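Local coordinates for protein transcriptional regulators (LACI-FAMILY TRANSCRIPTIONAL REGULATORY PROTEIN) (Corynebacterium glutamicum, PDB 3GYB) that probably acts as a LacI-family transcription factor that binds regulatory DNA, and binds magnesium, at residues Ala158-Leu168 with Ile186-Glu197. Sequence-based numbering, arbitrary orientation.
Sequences AVEHAGYTETL and ITAIGALGAARE
G163 O, at the crossing with helix 186-197, accepts twice from T167: OG1 donates to it at 2.7 Å and the backbone N donates as well. With chi1 at -63° T167 OG1 lies beside its own backbone N, facing that carbonyl, and OG1 itself rests 3.3 Å from A191 CA. The other branch, CG2, presses tightly on A194 CB. At G163 and G190 the backbones meet, the axes of helices 160-168 and 186-197 passing 6.5 Å apart at a crossing angle of -44°. Two CA-H...O contacts join them, from G190 CA to E160 O and, at 3.4 Å, from Y164 CA to G190 O. The pair belongs to the parallel alpha/beta lobe of the periplasmic-binding-protein-like fold, strand 179-182 connecting one helix to the next, with T167 touching L124 and I180 of the sheet. Y164 is a knob among G190, G193, A194 and E197: its ring turns an edge to the backbone, CD1 3.5 Å from A194 N, while L168 CD1 lies over one face, toward the rim. Its OH ends against E197 CG, and the E197 carboxylate forms a salt bridge with R220 of the second subunit. One water donates to both E160 OE2 and I189 O; another, accepting from V159 N, donates to T187 OG1, also hydrogen-bonded to N184.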
ATOM      1  N   ALA A 158      11.133  -7.728   0.259  1.00 20.85           N
ATOM      2  CA  ALA A 158      11.024  -6.350  -0.188  1.00 20.34           C
ATOM      3  C   ALA A 158      10.245  -5.524   0.827  1.00 19.24           C
ATOM      4  O   ALA A 158       9.028  -5.662   0.952  1.00 18.77           O
ATOM      5  CB  ALA A 158      10.330  -6.298  -1.534  1.00 20.19           C
ATOM      6  N   VAL A 159      10.959  -4.678   1.563  1.00 16.88           N
ATOM      7  CA  VAL A 159      10.343  -3.811   2.559  1.00 16.00           C
ATOM      8  C   VAL A 159      11.013  -2.445   2.490  1.00 14.42           C
ATOM      9  O   VAL A 159      12.204  -2.341   2.203  1.00 13.16           O
ATOM     10  CB  VAL A 159      10.481  -4.385   3.986  1.00 18.04           C
ATOM     11  CG1 VAL A 159       9.607  -5.623   4.132  1.00 19.13           C
ATOM     12  CG2 VAL A 159      11.927  -4.724   4.274  1.00 19.27           C
ATOM     13  N   GLU A 160      10.241  -1.396   2.750  1.00 12.13           N
ATOM     14  CA  GLU A 160      10.766  -0.042   2.681  1.00 11.13           C
ATOM     15  C   GLU A 160      11.922   0.216   3.630  1.00 10.81           C
ATOM     16  O   GLU A 160      12.920   0.809   3.240  1.00 10.63           O
ATOM     17  CB  GLU A 160       9.644   0.973   2.944  1.00  9.78           C
ATOM     18  CG  GLU A 160      10.059   2.447   2.877  1.00 12.07           C
ATOM     19  CD  GLU A 160      10.779   2.937   4.124  1.00 11.87           C
ATOM     20  OE1 GLU A 160      10.473   2.442   5.231  1.00 14.18           O
ATOM     21  OE2 GLU A 160      11.635   3.840   4.001  1.00 14.92           O
ATOM     22  N   HIS A 161      11.802  -0.235   4.875  1.00 11.12           N
ATOM     23  CA  HIS A 161      12.865   0.026   5.831  1.00 11.16           C
ATOM     24  C   HIS A 161      14.218  -0.507   5.382  1.00 11.42           C
ATOM     25  O   HIS A 161      15.233   0.172   5.540  1.00 10.92           O
ATOM     26  CB  HIS A 161      12.531  -0.544   7.209  1.00 12.32           C
ATOM     27  CG  HIS A 161      13.495  -0.116   8.270  1.00 12.77           C
ATOM     28  ND1 HIS A 161      13.526   1.168   8.769  1.00 14.94           N
ATOM     29  CD2 HIS A 161      14.510  -0.780   8.876  1.00 13.59           C
ATOM     30  CE1 HIS A 161      14.517   1.278   9.636  1.00 16.71           C
ATOM     31  NE2 HIS A 161      15.130   0.112   9.718  1.00 14.73           N
ATOM     32  N   ALA A 162      14.241  -1.715   4.831  1.00 12.39           N
ATOM     33  CA  ALA A 162      15.498  -2.289   4.357  1.00 12.14           C
ATOM     34  C   ALA A 162      16.021  -1.507   3.156  1.00 11.63           C
ATOM     35  O   ALA A 162      17.227  -1.366   2.978  1.00 13.20           O
ATOM     36  CB  ALA A 162      15.308  -3.757   3.991  1.00 12.53           C
ATOM     37  N   GLY A 163      15.121  -0.987   2.328  1.00 10.47           N
ATOM     38  CA  GLY A 163      15.574  -0.220   1.185  1.00 10.70           C
ATOM     39  C   GLY A 163      16.295   1.022   1.679  1.00  9.98           C
ATOM     40  O   GLY A 163      17.292   1.462   1.103  1.00 10.31           O
ATOM     41  N   TYR A 164      15.785   1.574   2.774  1.00  8.22           N
ATOM     42  CA  TYR A 164      16.348   2.766   3.373  1.00  9.12           C
ATOM     43  C   TYR A 164      17.741   2.502   3.938  1.00 10.13           C
ATOM     44  O   TYR A 164      18.702   3.145   3.535  1.00  9.55           O
ATOM     45  CB  TYR A 164      15.420   3.279   4.482  1.00  9.01           C
ATOM     46  CG  TYR A 164      15.950   4.492   5.209  1.00 10.47           C
ATOM     47  CD1 TYR A 164      16.158   5.697   4.538  1.00  9.57           C
ATOM     48  CD2 TYR A 164      16.230   4.442   6.573  1.00  8.22           C
ATOM     49  CE1 TYR A 164      16.633   6.822   5.207  1.00 10.63           C
ATOM     50  CE2 TYR A 164      16.704   5.568   7.257  1.00 10.41           C
ATOM     51  CZ  TYR A 164      16.902   6.752   6.564  1.00 10.23           C
ATOM     52  OH  TYR A 164      17.359   7.870   7.232  1.00 12.94           O
ATOM     53  N   THR A 165      17.851   1.539   4.848  1.00 10.88           N
ATOM     54  CA  THR A 165      19.146   1.251   5.459  1.00 10.24           C
ATOM     55  C   THR A 165      20.155   0.650   4.490  1.00 10.33           C
ATOM     56  O   THR A 165      21.349   0.941   4.583  1.00 10.46           O
ATOM     57  CB  THR A 165      18.994   0.343   6.696  1.00 11.51           C
ATOM     58  OG1 THR A 165      18.403  -0.906   6.324  1.00 11.83           O
ATOM     59  CG2 THR A 165      18.106   1.032   7.732  1.00 13.08           C
ATOM     60  N   GLU A 166      19.687  -0.174   3.558  1.00  9.97           N
ATOM     61  CA  GLU A 166      20.597  -0.754   2.573  1.00 10.47           C
ATOM     62  C   GLU A 166      21.158   0.331   1.655  1.00 10.73           C
ATOM     63  O   GLU A 166      22.323   0.273   1.259  1.00 11.74           O
ATOM     64  CB  GLU A 166      19.886  -1.806   1.715  1.00 10.72           C
ATOM     65  CG  GLU A 166      19.614  -3.125   2.414  1.00 12.30           C
ATOM     66  CD  GLU A 166      20.888  -3.844   2.812  1.00 11.82           C
ATOM     67  OE1 GLU A 166      21.782  -4.002   1.952  1.00 13.89           O
ATOM     68  OE2 GLU A 166      20.991  -4.260   3.980  1.00 11.82           O
ATOM     69  N   THR A 167      20.337   1.315   1.300  1.00 11.16           N
ATOM     70  CA  THR A 167      20.815   2.376   0.425  1.00 10.39           C
ATOM     71  C   THR A 167      21.813   3.267   1.153  1.00 10.27           C
ATOM     72  O   THR A 167      22.830   3.663   0.583  1.00 10.44           O
ATOM     73  CB  THR A 167      19.655   3.239  -0.128  1.00 10.16           C
ATOM     74  OG1 THR A 167      18.802   2.420  -0.934  1.00 11.49           O
ATOM     75  CG2 THR A 167      20.196   4.379  -0.995  1.00 12.17           C
ATOM     76  N   LEU A 168      21.534   3.583   2.413  1.00 10.17           N
ATOM     77  CA  LEU A 168      22.462   4.406   3.174  1.00 10.37           C
ATOM     78  C   LEU A 168      23.806   3.689   3.299  1.00 11.68           C
ATOM     79  O   LEU A 168      24.859   4.318   3.225  1.00 11.13           O
ATOM     80  CB  LEU A 168      21.908   4.706   4.569  1.00 12.38           C
ATOM     81  CG  LEU A 168      20.770   5.725   4.645  1.00 11.93           C
ATOM     82  CD1 LEU A 168      20.311   5.843   6.097  1.00 13.84           C
ATOM     83  CD2 LEU A 168      21.237   7.081   4.122  1.00 12.62           C
ATOM     84  N   ILE A 186       8.698  -0.550  -3.661  1.00 10.68           N
ATOM     85  CA  ILE A 186       8.702  -0.350  -2.218  1.00 12.41           C
ATOM     86  C   ILE A 186      10.136  -0.186  -1.718  1.00 11.71           C
ATOM     87  O   ILE A 186      10.408   0.626  -0.839  1.00 11.93           O
ATOM     88  CB  ILE A 186       7.967  -1.509  -1.488  1.00 12.70           C
ATOM     89  CG1 ILE A 186       7.706  -1.120  -0.032  1.00 15.77           C
ATOM     90  CG2 ILE A 186       8.769  -2.790  -1.568  1.00 14.98           C
ATOM     91  CD1 ILE A 186       6.831   0.117   0.119  1.00 16.06           C
ATOM     92  N   THR A 187      11.061  -0.937  -2.303  1.00 10.71           N
ATOM     93  CA  THR A 187      12.457  -0.807  -1.913  1.00 11.71           C
ATOM     94  C   THR A 187      12.963   0.572  -2.355  1.00 12.32           C
ATOM     95  O   THR A 187      13.727   1.225  -1.639  1.00 12.18           O
ATOM     96  CB  THR A 187      13.303  -1.927  -2.557  1.00 13.21           C
ATOM     97  OG1 THR A 187      12.908  -3.184  -1.989  1.00 14.31           O
ATOM     98  CG2 THR A 187      14.800  -1.709  -2.296  1.00 13.82           C
ATOM     99  N   ALA A 188      12.513   1.018  -3.525  1.00 10.07           N
ATOM    100  CA  ALA A 188      12.919   2.317  -4.066  1.00 11.43           C
ATOM    101  C   ALA A 188      12.456   3.470  -3.181  1.00 11.49           C
ATOM    102  O   ALA A 188      13.110   4.516  -3.129  1.00 13.73           O
ATOM    103  CB  ALA A 188      12.377   2.494  -5.495  1.00 10.08           C
ATOM    104  N   ILE A 189      11.323   3.292  -2.504  1.00 11.76           N
ATOM    105  CA  ILE A 189      10.817   4.324  -1.605  1.00 11.85           C
ATOM    106  C   ILE A 189      11.861   4.513  -0.509  1.00 11.39           C
ATOM    107  O   ILE A 189      12.126   5.634  -0.075  1.00 12.22           O
ATOM    108  CB  ILE A 189       9.467   3.919  -0.963  1.00 13.07           C
ATOM    109  CG1 ILE A 189       8.415   3.699  -2.050  1.00 16.55           C
ATOM    110  CG2 ILE A 189       9.005   4.998   0.006  1.00 12.40           C
ATOM    111  CD1 ILE A 189       8.253   4.866  -2.986  1.00 17.18           C
ATOM    112  N   GLY A 190      12.453   3.404  -0.069  1.00 11.02           N
ATOM    113  CA  GLY A 190      13.491   3.474   0.945  1.00 11.20           C
ATOM    114  C   GLY A 190      14.720   4.173   0.392  1.00 10.62           C
ATOM    115  O   GLY A 190      15.350   4.994   1.069  1.00 10.64           O
ATOM    116  N   ALA A 191      15.066   3.855  -0.851  1.00  9.58           N
ATOM    117  CA  ALA A 191      16.220   4.471  -1.493  1.00 10.74           C
ATOM    118  C   ALA A 191      16.022   5.979  -1.617  1.00 10.85           C
ATOM    119  O   ALA A 191      16.959   6.752  -1.417  1.00 10.59           O
ATOM    120  CB  ALA A 191      16.447   3.856  -2.871  1.00  9.63           C
ATOM    121  N   LEU A 192      14.802   6.397  -1.955  1.00 10.30           N
ATOM    122  CA  LEU A 192      14.510   7.823  -2.082  1.00 10.64           C
ATOM    123  C   LEU A 192      14.648   8.505  -0.724  1.00  9.55           C
ATOM    124  O   LEU A 192      15.098   9.644  -0.637  1.00 10.08           O
ATOM    125  CB  LEU A 192      13.093   8.035  -2.630  1.00 10.04           C
ATOM    126  CG  LEU A 192      12.906   7.691  -4.109  1.00  9.11           C
ATOM    127  CD1 LEU A 192      11.421   7.595  -4.449  1.00 10.90           C
ATOM    128  CD2 LEU A 192      13.598   8.748  -4.971  1.00 11.74           C
ATOM    129  N   GLY A 193      14.253   7.806   0.334  1.00 10.08           N
ATOM    130  CA  GLY A 193      14.369   8.368   1.667  1.00 10.55           C
ATOM    131  C   GLY A 193      15.834   8.509   2.047  1.00 10.90           C
ATOM    132  O   GLY A 193      16.235   9.482   2.683  1.00 11.62           O
ATOM    133  N   ALA A 194      16.643   7.530   1.655  1.00 10.78           N
ATOM    134  CA  ALA A 194      18.070   7.571   1.957  1.00 10.44           C
ATOM    135  C   ALA A 194      18.697   8.772   1.260  1.00 11.45           C
ATOM    136  O   ALA A 194      19.491   9.500   1.858  1.00 10.82           O
ATOM    137  CB  ALA A 194      18.744   6.268   1.499  1.00  9.71           C
ATOM    138  N   ALA A 195      18.331   8.990  -0.002  1.00 11.85           N
ATOM    139  CA  ALA A 195      18.854  10.122  -0.752  1.00 12.70           C
ATOM    140  C   ALA A 195      18.493  11.420  -0.027  1.00 13.80           C
ATOM    141  O   ALA A 195      19.327  12.323   0.119  1.00 15.41           O
ATOM    142  CB  ALA A 195      18.280  10.123  -2.169  1.00 13.27           C
ATOM    143  N   ARG A 196      17.253  11.511   0.441  1.00 13.65           N
ATOM    144  CA  ARG A 196      16.814  12.703   1.157  1.00 14.64           C
ATOM    145  C   ARG A 196      17.639  12.898   2.437  1.00 14.68           C
ATOM    146  O   ARG A 196      18.083  14.003   2.735  1.00 15.82           O
ATOM    147  CB  ARG A 196      15.324  12.602   1.498  1.00 15.58           C
ATOM    148  CG  ARG A 196      14.757  13.882   2.099  1.00 17.88           C
ATOM    149  CD  ARG A 196      13.274  13.793   2.437  1.00 19.74           C
ATOM    150  NE  ARG A 196      12.797  15.087   2.923  1.00 22.42           N
ATOM    151  CZ  ARG A 196      11.563  15.338   3.351  1.00 22.69           C
ATOM    152  NH1 ARG A 196      10.644  14.383   3.365  1.00 22.95           N
ATOM    153  NH2 ARG A 196      11.248  16.562   3.755  1.00 22.48           N
ATOM    154  N   GLU A 197      17.844  11.821   3.188  1.00 13.73           N
ATOM    155  CA  GLU A 197      18.621  11.884   4.423  1.00 14.17           C
ATOM    156  C   GLU A 197      20.059  12.320   4.143  1.00 13.59           C
ATOM    157  O   GLU A 197      20.676  13.024   4.946  1.00 15.43           O
ATOM    158  CB  GLU A 197      18.620  10.512   5.108  1.00 13.14           C
ATOM    159  CG  GLU A 197      19.484  10.424   6.364  1.00 14.66           C
ATOM    160  CD  GLU A 197      19.124  11.465   7.408  1.00 14.91           C
ATOM    161  OE1 GLU A 197      17.919  11.727   7.603  1.00 15.81           O
ATOM    162  OE2 GLU A 197      20.054  12.009   8.046  1.00 13.99           O
TER
HETATM  163  O   HOH W   1      13.849  -4.083   0.408  1.00 19.94           O
HETATM  164  O   HOH W   2      11.759   6.308   2.756  1.00 14.09           O